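Local coordinates for protein putative histidinol-phosphate aminotransferase (Erwinia carotovora atroseptica, PDB 3LY1) that binds pyridoxal 5'-phosphate and probably works as a transaminase, perhaps of the histidinol-phosphate type, at residues P98-G103 against D123-D128; D104-A109 against M114-V119; F294-L299 against R319-A324. One frame throughout, in Å; residues are numbered along the deposited sequence.

Interaction 1: P98-G103 against D123-D128. With PLP (pyridoxal-5'-phosphate), chain E; EDO (1,2-ethanediol), chain G; EDO (1,2-ethanediol), chain L.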
loop_
_atom_site.group_PDB
_atom_site.type_symbol
_atom_site.label_atom_id
_atom_site.label_comp_id
_atom_site.label_asym_id
_atom_site.label_seq_id
_atom_site.Cartn_x
_atom_site.Cartn_y
_atom_site.Cartn_z
ATOM N N PRO A 98 -21.876 2.065 15.061
ATOM C CA PRO A 98 -22.503 0.991 15.839
ATOM C C PRO A 98 -21.462 0.380 16.757
ATOM O O PRO A 98 -20.284 0.364 16.405
ATOM C CB PRO A 98 -22.947 -0.029 14.771
ATOM C CG PRO A 98 -22.905 0.709 13.479
ATOM C CD PRO A 98 -21.791 1.694 13.629
ATOM N N GLU A 99 -21.885 -0.116 17.910
ATOM C CA GLU A 99 -20.956 -0.598 18.914
ATOM C C GLU A 99 -20.215 -1.837 18.398
ATOM O O GLU A 99 -19.057 -2.065 18.785
ATOM C CB GLU A 99 -21.678 -0.900 20.232
ATOM C CG GLU A 99 -20.757 -1.376 21.333
ATOM C CD GLU A 99 -21.401 -1.363 22.698
ATOM O OE1 GLU A 99 -22.628 -1.107 22.797
ATOM O OE2 GLU A 99 -20.663 -1.626 23.671
ATOM N N LEU A 100 -20.882 -2.618 17.550
ATOM C CA LEU A 100 -20.349 -3.898 17.024
ATOM C C LEU A 100 -20.217 -3.820 15.492
ATOM O O LEU A 100 -21.181 -4.010 14.736
ATOM C CB LEU A 100 -21.236 -5.092 17.396
ATOM C CG LEU A 100 -20.738 -6.519 16.997
ATOM C CD1 LEU A 100 -19.529 -6.914 17.870
ATOM C CD2 LEU A 100 -21.848 -7.591 17.101
ATOM N N THR A 101 -19.002 -3.532 15.047
ATOM C CA THR A 101 -18.704 -3.354 13.656
ATOM C C THR A 101 -17.196 -3.558 13.374
ATOM O O THR A 101 -16.443 -3.973 14.257
ATOM C CB THR A 101 -19.210 -1.936 13.173
ATOM O OG1 THR A 101 -19.239 -1.938 11.750
ATOM C CG2 THR A 101 -18.320 -0.742 13.665
ATOM N N TYR A 102 -16.757 -3.289 12.150
ATOM C CA TYR A 102 -15.348 -3.450 11.771
ATOM C C TYR A 102 -14.500 -2.359 12.445
ATOM O O TYR A 102 -14.797 -1.161 12.299
ATOM C CB TYR A 102 -15.207 -3.411 10.251
ATOM C CG TYR A 102 -13.834 -3.804 9.764
ATOM C CD1 TYR A 102 -13.320 -5.091 10.011
ATOM C CD2 TYR A 102 -13.045 -2.905 9.066
ATOM C CE1 TYR A 102 -12.064 -5.449 9.578
ATOM C CE2 TYR A 102 -11.785 -3.247 8.640
ATOM C CZ TYR A 102 -11.298 -4.524 8.877
ATOM O OH TYR A 102 -10.050 -4.876 8.407
ATOM N N GLY A 103 -13.471 -2.791 13.192
ATOM C CA GLY A 103 -12.752 -1.913 14.131
ATOM C C GLY A 103 -11.788 -0.891 13.548
ATOM O O GLY A 103 -11.284 -0.032 14.280
ATOM N N ASP A 123 -31.893 -4.817 19.937
ATOM C CA ASP A 123 -32.050 -6.129 20.586
ATOM C C ASP A 123 -31.997 -7.285 19.611
ATOM O O ASP A 123 -31.966 -8.433 20.054
ATOM C CB ASP A 123 -33.348 -6.219 21.457
ATOM C CG ASP A 123 -34.655 -6.081 20.636
ATOM O OD1 ASP A 123 -34.649 -6.352 19.403
ATOM O OD2 ASP A 123 -35.706 -5.712 21.236
ATOM N N ASN A 124 -31.981 -7.009 18.307
ATOM C CA ASN A 124 -31.733 -8.077 17.325
ATOM C C ASN A 124 -30.368 -8.006 16.634
ATOM O O ASN A 124 -30.149 -8.667 15.601
ATOM C CB ASN A 124 -32.901 -8.149 16.309
ATOM C CG ASN A 124 -33.032 -6.883 15.458
ATOM O OD1 ASN A 124 -32.702 -5.785 15.902
ATOM N ND2 ASN A 124 -33.507 -7.043 14.235
ATOM N N TRP A 125 -29.439 -7.247 17.235
ATOM C CA TRP A 125 -28.044 -7.000 16.754
ATOM C C TRP A 125 -27.931 -6.102 15.492
ATOM O O TRP A 125 -26.858 -5.949 14.920
ATOM C CB TRP A 125 -27.196 -8.274 16.595
ATOM C CG TRP A 125 -26.668 -8.961 17.910
ATOM C CD1 TRP A 125 -26.993 -10.218 18.329
ATOM C CD2 TRP A 125 -25.735 -8.446 18.911
ATOM N NE1 TRP A 125 -26.347 -10.518 19.513
ATOM C CE2 TRP A 125 -25.579 -9.454 19.897
ATOM C CE3 TRP A 125 -25.065 -7.229 19.093
ATOM C CZ2 TRP A 125 -24.768 -9.287 21.038
ATOM C CZ3 TRP A 125 -24.256 -7.062 20.236
ATOM C CH2 TRP A 125 -24.126 -8.085 21.190
ATOM N N ALA A 126 -29.053 -5.538 15.072
ATOM C CA ALA A 126 -29.104 -4.625 13.937
ATOM C C ALA A 126 -28.619 -3.251 14.391
ATOM O O ALA A 126 -28.618 -2.934 15.585
ATOM C CB ALA A 126 -30.534 -4.533 13.367
ATOM N N PHE A 127 -28.230 -2.439 13.422
ATOM C CA PHE A 127 -27.837 -1.081 13.660
ATOM C C PHE A 127 -29.031 -0.327 14.238
ATOM O O PHE A 127 -30.144 -0.535 13.794
ATOM C CB PHE A 127 -27.458 -0.398 12.351
ATOM C CG PHE A 127 -26.141 -0.810 11.767
ATOM C CD1 PHE A 127 -25.369 -1.820 12.302
ATOM C CD2 PHE A 127 -25.704 -0.191 10.602
ATOM C CE1 PHE A 127 -24.150 -2.151 11.696
ATOM C CE2 PHE A 127 -24.506 -0.539 10.006
ATOM C CZ PHE A 127 -23.746 -1.516 10.538
ATOM N N ASP A 128 -28.796 0.519 15.230
ATOM C CA ASP A 128 -29.805 1.465 15.679
ATOM C C ASP A 128 -29.621 2.745 14.847
ATOM O O ASP A 128 -28.958 3.697 15.288
ATOM C CB ASP A 128 -29.659 1.708 17.180
ATOM C CG ASP A 128 -30.655 2.721 17.722
ATOM O OD1 ASP A 128 -31.533 3.181 16.988
ATOM O OD2 ASP A 128 -30.545 3.085 18.912
HETATM N N1 PLP E . -13.857 -3.589 5.329
HETATM C C2 PLP E . -14.401 -4.693 5.953
HETATM C C2A PLP E . -15.827 -4.619 6.439
HETATM C C3 PLP E . -13.597 -5.818 6.139
HETATM O O3 PLP E . -14.126 -6.898 6.770
HETATM C C4 PLP E . -12.258 -5.809 5.689
HETATM C C4A PLP E . -11.417 -7.058 5.761
HETATM O O4A PLP E . -11.391 -7.614 6.847
HETATM C C5 PLP E . -11.723 -4.674 5.068
HETATM C C6 PLP E . -12.555 -3.564 4.916
HETATM C C5A PLP E . -10.292 -4.606 4.582
HETATM O O4P PLP E . -9.963 -5.555 3.550
HETATM P P PLP E . -8.869 -5.221 2.438
HETATM O O1P PLP E . -7.795 -4.315 2.955
HETATM O O2P PLP E . -9.703 -4.600 1.349
HETATM O O3P PLP E . -8.372 -6.610 2.073
HETATM C C1 EDO G . -15.953 -1.254 16.439
HETATM O O1 EDO G . -14.949 -0.230 16.516
HETATM C C2 EDO G . -15.570 -2.589 17.113
HETATM O O2 EDO G . -16.773 -3.350 17.462
HETATM C C1 EDO L . -10.016 -0.678 18.942
HETATM O O1 EDO L . -9.389 0.541 18.524
HETATM C C2 EDO L . -9.984 -1.618 17.745
HETATM O O2 EDO L . -10.878 -1.098 16.763
#
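Pro-98 points CG at the face of the Phe-127 ring, and this is the tight part of the contact between two loops that follow neighbouring strands of the large sheet. Pro-98 CG stands 3.6 Å from the centroid of the Phe-127 ring and only 12° off its normal, a CH-pi contact in which CB also meets the ring at CD1 and CE1. In Phe-127, CG beside the backbone N and anti to the carbonyl carbon (chi1 -74°) places the ring under Pro-98 CG. The second touch is slighter: Leu-100 CD2 meets Trp-125 CE3 at 3.8 Å, obliquely to the indole, whose other neighbours include Trp-327. Beyond it, Asp-123 and Asn-124 lie exposed at the surface. Along residues 99-101 an ethanediol, probably from the crystallisation liquor, bonds through O2 to Glu-99 O (2.9 Å) and accepts a nearly straight bond from Thr-101 N (171°). Further along, the PLP ring lies over one face of Tyr-102, C3 3.7 Å above the plane. Between the two segments the contact is apolar and CH-pi, without polar bonds, where the chain leaves its strand for the tyrosine that covers the cofactor ring.

Interaction 2: D104-A109 against M114-V119. With EDO (1,2-ethanediol), chain G.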
loop_
_atom_site.group_PDB
_atom_site.type_symbol
_atom_site.label_atom_id
_atom_site.label_comp_id
_atom_site.label_asym_id
_atom_site.label_seq_id
_atom_site.Cartn_x
_atom_site.Cartn_y
_atom_site.Cartn_z
ATOM N N ASP A 104 -11.496 -0.971 12.270
ATOM C CA ASP A 104 -10.514 -0.041 11.670
ATOM C C ASP A 104 -10.928 1.400 11.734
ATOM O O ASP A 104 -10.085 2.247 11.834
ATOM C CB ASP A 104 -10.211 -0.383 10.216
ATOM C CG ASP A 104 -9.237 -1.549 10.072
ATOM O OD1 ASP A 104 -8.975 -2.264 11.063
ATOM O OD2 ASP A 104 -8.724 -1.740 8.945
ATOM N N GLY A 105 -12.220 1.698 11.634
ATOM C CA GLY A 105 -12.658 3.073 11.738
ATOM C C GLY A 105 -12.297 3.669 13.103
ATOM O O GLY A 105 -11.665 4.717 13.176
ATOM N N GLU A 106 -12.695 2.985 14.172
ATOM C CA GLU A 106 -12.359 3.399 15.532
ATOM C C GLU A 106 -10.823 3.566 15.737
ATOM O O GLU A 106 -10.354 4.533 16.384
ATOM C CB GLU A 106 -12.964 2.405 16.534
ATOM C CG GLU A 106 -12.380 2.452 17.890
ATOM C CD GLU A 106 -13.127 1.581 18.895
ATOM O OE1 GLU A 106 -13.724 0.559 18.515
ATOM O OE2 GLU A 106 -13.082 1.913 20.081
ATOM N N HIS A 107 -10.080 2.595 15.232
ATOM C CA HIS A 107 -8.622 2.545 15.328
ATOM C C HIS A 107 -7.979 3.816 14.782
ATOM O O HIS A 107 -7.161 4.454 15.480
ATOM C CB HIS A 107 -8.098 1.300 14.587
ATOM C CG HIS A 107 -6.607 1.239 14.458
ATOM N ND1 HIS A 107 -5.789 0.733 15.443
ATOM C CD2 HIS A 107 -5.786 1.566 13.422
ATOM C CE1 HIS A 107 -4.528 0.810 15.047
ATOM N NE2 HIS A 107 -4.498 1.308 13.825
ATOM N N PHE A 108 -8.320 4.181 13.539
ATOM C CA PHE A 108 -7.761 5.375 12.918
ATOM C C PHE A 108 -8.363 6.634 13.528
ATOM O O PHE A 108 -7.694 7.690 13.616
ATOM C CB PHE A 108 -7.915 5.330 11.380
ATOM C CG PHE A 108 -7.158 4.194 10.730
ATOM C CD1 PHE A 108 -5.770 4.122 10.805
ATOM C CD2 PHE A 108 -7.821 3.194 10.069
ATOM C CE1 PHE A 108 -5.088 3.048 10.258
ATOM C CE2 PHE A 108 -7.122 2.147 9.498
ATOM C CZ PHE A 108 -5.764 2.089 9.608
ATOM N N ALA A 109 -9.603 6.541 14.016
ATOM C CA ALA A 109 -10.208 7.698 14.687
ATOM C C ALA A 109 -9.494 8.057 15.987
ATOM O O ALA A 109 -9.246 9.254 16.298
ATOM C CB ALA A 109 -11.752 7.480 14.909
HETATM N N MSE A 114 -9.787 11.766 17.860
HETATM C CA MSE A 114 -11.223 12.032 17.796
HETATM C C MSE A 114 -12.019 11.347 18.914
HETATM O O MSE A 114 -11.706 10.213 19.340
HETATM C CB MSE A 114 -11.765 11.568 16.447
HETATM C CG MSE A 114 -11.204 12.371 15.294
HETATM SE SE MSE A 114 -11.688 11.584 13.564
HETATM C CE MSE A 114 -13.675 11.616 13.749
ATOM N N LYS A 115 -13.078 12.019 19.347
ATOM C CA LYS A 115 -14.124 11.370 20.115
ATOM C C LYS A 115 -14.709 10.214 19.309
ATOM O O LYS A 115 -14.974 10.367 18.126
ATOM C CB LYS A 115 -15.229 12.376 20.406
ATOM C CG LYS A 115 -16.380 11.818 21.191
ATOM C CD LYS A 115 -17.398 12.909 21.541
ATOM C CE LYS A 115 -18.474 12.340 22.473
ATOM N NZ LYS A 115 -19.266 13.451 23.068
ATOM N N VAL A 116 -14.922 9.074 19.946
ATOM C CA VAL A 116 -15.543 7.918 19.284
ATOM C C VAL A 116 -16.862 7.656 19.993
ATOM O O VAL A 116 -16.881 7.408 21.197
ATOM C CB VAL A 116 -14.664 6.678 19.352
ATOM C CG1 VAL A 116 -15.394 5.486 18.791
ATOM C CG2 VAL A 116 -13.364 6.910 18.565
ATOM N N THR A 117 -17.956 7.776 19.252
ATOM C CA THR A 117 -19.298 7.687 19.804
ATOM C C THR A 117 -19.936 6.400 19.293
ATOM O O THR A 117 -20.309 6.304 18.115
ATOM C CB THR A 117 -20.128 8.944 19.415
ATOM O OG1 THR A 117 -19.504 10.116 19.959
ATOM C CG2 THR A 117 -21.576 8.852 19.950
ATOM N N LYS A 118 -20.026 5.399 20.170
ATOM C CA LYS A 118 -20.574 4.104 19.820
ATOM C C LYS A 118 -22.030 4.034 20.262
ATOM O O LYS A 118 -22.361 4.437 21.386
ATOM C CB LYS A 118 -19.784 2.970 20.493
ATOM C CG LYS A 118 -18.407 2.748 19.930
ATOM C CD LYS A 118 -17.673 1.637 20.709
ATOM C CE LYS A 118 -16.212 1.645 20.335
ATOM N NZ LYS A 118 -15.509 0.457 20.863
ATOM N N VAL A 119 -22.887 3.559 19.365
ATOM C CA VAL A 119 -24.306 3.428 19.597
ATOM C C VAL A 119 -24.655 1.949 19.753
ATOM O O VAL A 119 -24.377 1.117 18.871
ATOM C CB VAL A 119 -25.121 4.050 18.431
ATOM C CG1 VAL A 119 -26.626 3.838 18.649
ATOM C CG2 VAL A 119 -24.750 5.531 18.276
HETATM C C1 EDO G . -15.953 -1.254 16.439
HETATM O O1 EDO G . -14.949 -0.230 16.516
HETATM C C2 EDO G . -15.570 -2.589 17.113
HETATM O O2 EDO G . -16.773 -3.350 17.462
#
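A beta-alpha-beta unit of the PLP-binding fold, strand 94-98, helix 104-111 and strand 115-119, brings Glu-106, Ala-109, Met-114, Val-116 and Lys-118 together. Helix and last strand run nearly antiparallel (155° between their short axes, 8.9 Å apart at closest approach), as expected where the helix carries the chain back between parallel strands. At the turn, Met-114 N donates to Ala-109 O over 3.0 Å. Met-114 is a selenomethionine, and its SE lies 4.3 Å from Ala-109 CB. The same methyl packs on Val-116, CB to CG2 4.0 Å; that branch sits beside the backbone N, while CG1 is directed toward the Glu-106 chain. Ile-97 of the first strand, 94-98, touches Glu-106, Val-116 and Lys-118, so it underlies both the apolar pair and the aliphatic parts of the ion pair. Phe-108, turned from the strand, packs on helix 76-88 and on Val-239 of the second subunit. Toward solvent the contact becomes ionic. Glu-106, extended with CG anti to N (chi1 162°), crosses the stretched Lys-118 at about a right angle. Lys-118 NZ forms a salt bridge with the carboxylate, one bond to OE2 and a weak one to OE1. An ethanediol O1 lies so close to OE1 that its bond is doubtful in detail. The stronger lysine bond, NZ to Glu-106 OE2 at 2.9 Å, arrives on the syn side, 23° out of the carboxylate plane.

Interaction 3: F294-L299 against R319-A324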
loop_
_atom_site.group_PDB
_atom_site.type_symbol
_atom_site.label_atom_id
_atom_site.label_comp_id
_atom_site.label_asym_id
_atom_site.label_seq_id
_atom_site.Cartn_x
_atom_site.Cartn_y
_atom_site.Cartn_z
ATOM N N PHE A 294 -19.637 -15.116 5.711
ATOM C CA PHE A 294 -19.433 -15.557 7.099
ATOM C C PHE A 294 -20.764 -15.556 7.860
ATOM O O PHE A 294 -21.719 -14.923 7.417
ATOM C CB PHE A 294 -18.450 -14.644 7.836
ATOM C CG PHE A 294 -18.810 -13.158 7.745
ATOM C CD1 PHE A 294 -18.396 -12.404 6.658
ATOM C CD2 PHE A 294 -19.537 -12.542 8.740
ATOM C CE1 PHE A 294 -18.711 -11.060 6.553
ATOM C CE2 PHE A 294 -19.846 -11.184 8.671
ATOM C CZ PHE A 294 -19.447 -10.447 7.562
ATOM N N VAL A 295 -20.825 -16.270 8.989
ATOM C CA VAL A 295 -22.045 -16.364 9.773
ATOM C C VAL A 295 -21.689 -16.059 11.219
ATOM O O VAL A 295 -20.625 -16.508 11.742
ATOM C CB VAL A 295 -22.701 -17.787 9.652
ATOM C CG1 VAL A 295 -23.911 -17.971 10.672
ATOM C CG2 VAL A 295 -23.124 -18.088 8.232
ATOM N N PHE A 296 -22.537 -15.260 11.852
ATOM C CA PHE A 296 -22.369 -14.923 13.245
ATOM C C PHE A 296 -23.414 -15.751 13.975
ATOM O O PHE A 296 -24.597 -15.657 13.677
ATOM C CB PHE A 296 -22.559 -13.416 13.445
ATOM C CG PHE A 296 -21.880 -12.847 14.674
ATOM C CD1 PHE A 296 -20.501 -12.920 14.831
ATOM C CD2 PHE A 296 -22.620 -12.133 15.610
ATOM C CE1 PHE A 296 -19.865 -12.329 15.938
ATOM C CE2 PHE A 296 -21.981 -11.535 16.731
ATOM C CZ PHE A 296 -20.621 -11.638 16.882
ATOM N N HIS A 297 -22.973 -16.633 14.862
ATOM C CA HIS A 297 -23.899 -17.459 15.657
ATOM C C HIS A 297 -23.548 -17.508 17.137
ATOM O O HIS A 297 -22.404 -17.208 17.546
ATOM C CB HIS A 297 -24.055 -18.857 15.078
ATOM C CG HIS A 297 -22.898 -19.794 15.311
ATOM N ND1 HIS A 297 -22.766 -20.538 16.464
ATOM C CD2 HIS A 297 -21.883 -20.183 14.497
ATOM C CE1 HIS A 297 -21.708 -21.338 16.357
ATOM N NE2 HIS A 297 -21.153 -21.144 15.168
ATOM N N GLN A 298 -24.562 -17.888 17.916
ATOM C CA GLN A 298 -24.475 -17.903 19.355
ATOM C C GLN A 298 -23.837 -19.192 19.838
ATOM O O GLN A 298 -23.830 -20.202 19.128
ATOM C CB GLN A 298 -25.882 -17.746 19.957
ATOM C CG GLN A 298 -25.885 -17.236 21.379
ATOM C CD GLN A 298 -27.307 -17.073 21.942
ATOM O OE1 GLN A 298 -28.224 -16.712 21.224
ATOM N NE2 GLN A 298 -27.472 -17.349 23.229
ATOM N N LEU A 299 -23.244 -19.124 21.026
ATOM C CA LEU A 299 -22.689 -20.292 21.693
ATOM C C LEU A 299 -23.279 -20.424 23.079
ATOM O O LEU A 299 -23.603 -19.411 23.724
ATOM C CB LEU A 299 -21.175 -20.188 21.810
ATOM C CG LEU A 299 -20.410 -20.266 20.499
ATOM C CD1 LEU A 299 -18.923 -19.883 20.676
ATOM C CD2 LEU A 299 -20.581 -21.689 19.889
ATOM N N ARG A 319 -11.761 -14.710 15.750
ATOM C CA ARG A 319 -11.436 -14.165 17.063
ATOM C C ARG A 319 -12.689 -13.682 17.806
ATOM O O ARG A 319 -13.766 -13.647 17.233
ATOM C CB ARG A 319 -10.451 -13.014 16.883
ATOM C CG ARG A 319 -11.049 -11.766 16.186
ATOM C CD ARG A 319 -9.980 -10.660 16.159
ATOM N NE ARG A 319 -10.424 -9.496 15.418
ATOM C CZ ARG A 319 -11.231 -8.543 15.893
ATOM N NH1 ARG A 319 -11.701 -8.582 17.137
ATOM N NH2 ARG A 319 -11.579 -7.527 15.102
ATOM N N ALA A 320 -12.531 -13.303 19.073
ATOM C CA ALA A 320 -13.620 -12.701 19.878
ATOM C C ALA A 320 -13.971 -11.321 19.351
ATOM O O ALA A 320 -13.078 -10.551 19.001
ATOM C CB ALA A 320 -13.207 -12.583 21.374
ATOM N N PHE A 321 -15.273 -11.018 19.345
ATOM C CA PHE A 321 -15.814 -9.715 18.977
ATOM C C PHE A 321 -16.640 -9.114 20.125
ATOM O O PHE A 321 -17.870 -9.105 20.075
ATOM C CB PHE A 321 -16.662 -9.835 17.692
ATOM C CG PHE A 321 -15.870 -10.282 16.482
ATOM C CD1 PHE A 321 -15.149 -9.365 15.729
ATOM C CD2 PHE A 321 -15.813 -11.614 16.127
ATOM C CE1 PHE A 321 -14.385 -9.779 14.621
ATOM C CE2 PHE A 321 -15.065 -12.025 15.026
ATOM C CZ PHE A 321 -14.336 -11.089 14.285
ATOM N N PRO A 322 -15.967 -8.628 21.191
ATOM C CA PRO A 322 -16.741 -7.916 22.212
ATOM C C PRO A 322 -17.504 -6.728 21.596
ATOM O O PRO A 322 -17.056 -6.149 20.591
ATOM C CB PRO A 322 -15.680 -7.469 23.243
ATOM C CG PRO A 322 -14.393 -7.406 22.489
ATOM C CD PRO A 322 -14.520 -8.538 21.422
ATOM N N PRO A 323 -18.677 -6.390 22.158
ATOM C CA PRO A 323 -19.332 -6.926 23.357
ATOM C C PRO A 323 -20.205 -8.186 23.162
ATOM O O PRO A 323 -20.875 -8.608 24.112
ATOM C CB PRO A 323 -20.224 -5.764 23.788
ATOM C CG PRO A 323 -20.630 -5.183 22.460
ATOM C CD PRO A 323 -19.379 -5.197 21.657
ATOM N N ALA A 324 -20.180 -8.795 21.978
ATOM C CA ALA A 324 -20.970 -10.008 21.728
ATOM C C ALA A 324 -20.165 -11.214 22.193
ATOM O O ALA A 324 -19.688 -12.022 21.386
ATOM C CB ALA A 324 -21.307 -10.126 20.269
#
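Phe-296, in the middle of strand 294-298, is the residue through which the strand meets Phe-321 and Ala-324 of the 319-324 loop. Before it, Phe-294 sets its ring edge-to-face with cofactor-binding Tyr-182, and Val-295 packs on helix 259-283. At Phe-296, chi1 of -156° sends the ring toward the loop, and chi2 of 61° turns its edge to it. Ala-324 CB lies near the ring plane, 3.8 Å from Phe-296 CZ, and Phe-296 CE1 comes within 4.1 Å of Phe-321 CD2, the two side chains meeting at a slant. Phe-321 CE1 stands over the centre of the Arg-319 guanidinium face, 3.5 Å above its plane, the ring tilted against it. The Phe-321 side chain is about 5 Å from that of cofactor-binding Asn-152 and about 8 Å from PLP, so the loop borders the active-site region. Ala-324 N bonds to Phe-321 O at 3.0 Å, bringing the partners of Phe-296 together. Next, His-297 ND1 donates to Gln-298 O over 2.9 Å, from above the carbonyl plane. The strand pairs antiparallel with 327-331, where Trp-327 meets the Phe-296 ring with planes about 15° apart; helix 259-283 lies against Val-295 and His-297, and helix 303-312 against Leu-299 and Ala-320.

Interactions 1 and 3 are buried and wholly apolar across their segments, whereas interaction 2 passes from a buried methyl and selenium cluster to a salt bridge at the surface. Interaction 2 is nested within the loop closed by interaction 1, and both involve strands 94-98 and 115-119 at one edge of the large sheet: Glu-99 N probably bonds to Val-119 O at 2.9 Å, and one ethanediol touches both. Interaction 3 belongs to the small two-stranded sheet farther along the chain. It meets interaction 1 where Trp-125 CH2 packs on Ala-324 CB at 3.6 Å and Leu-100 CD1 lies against the carbonyl oxygens of Phe-321 and Pro-322, but does not touch interaction 2.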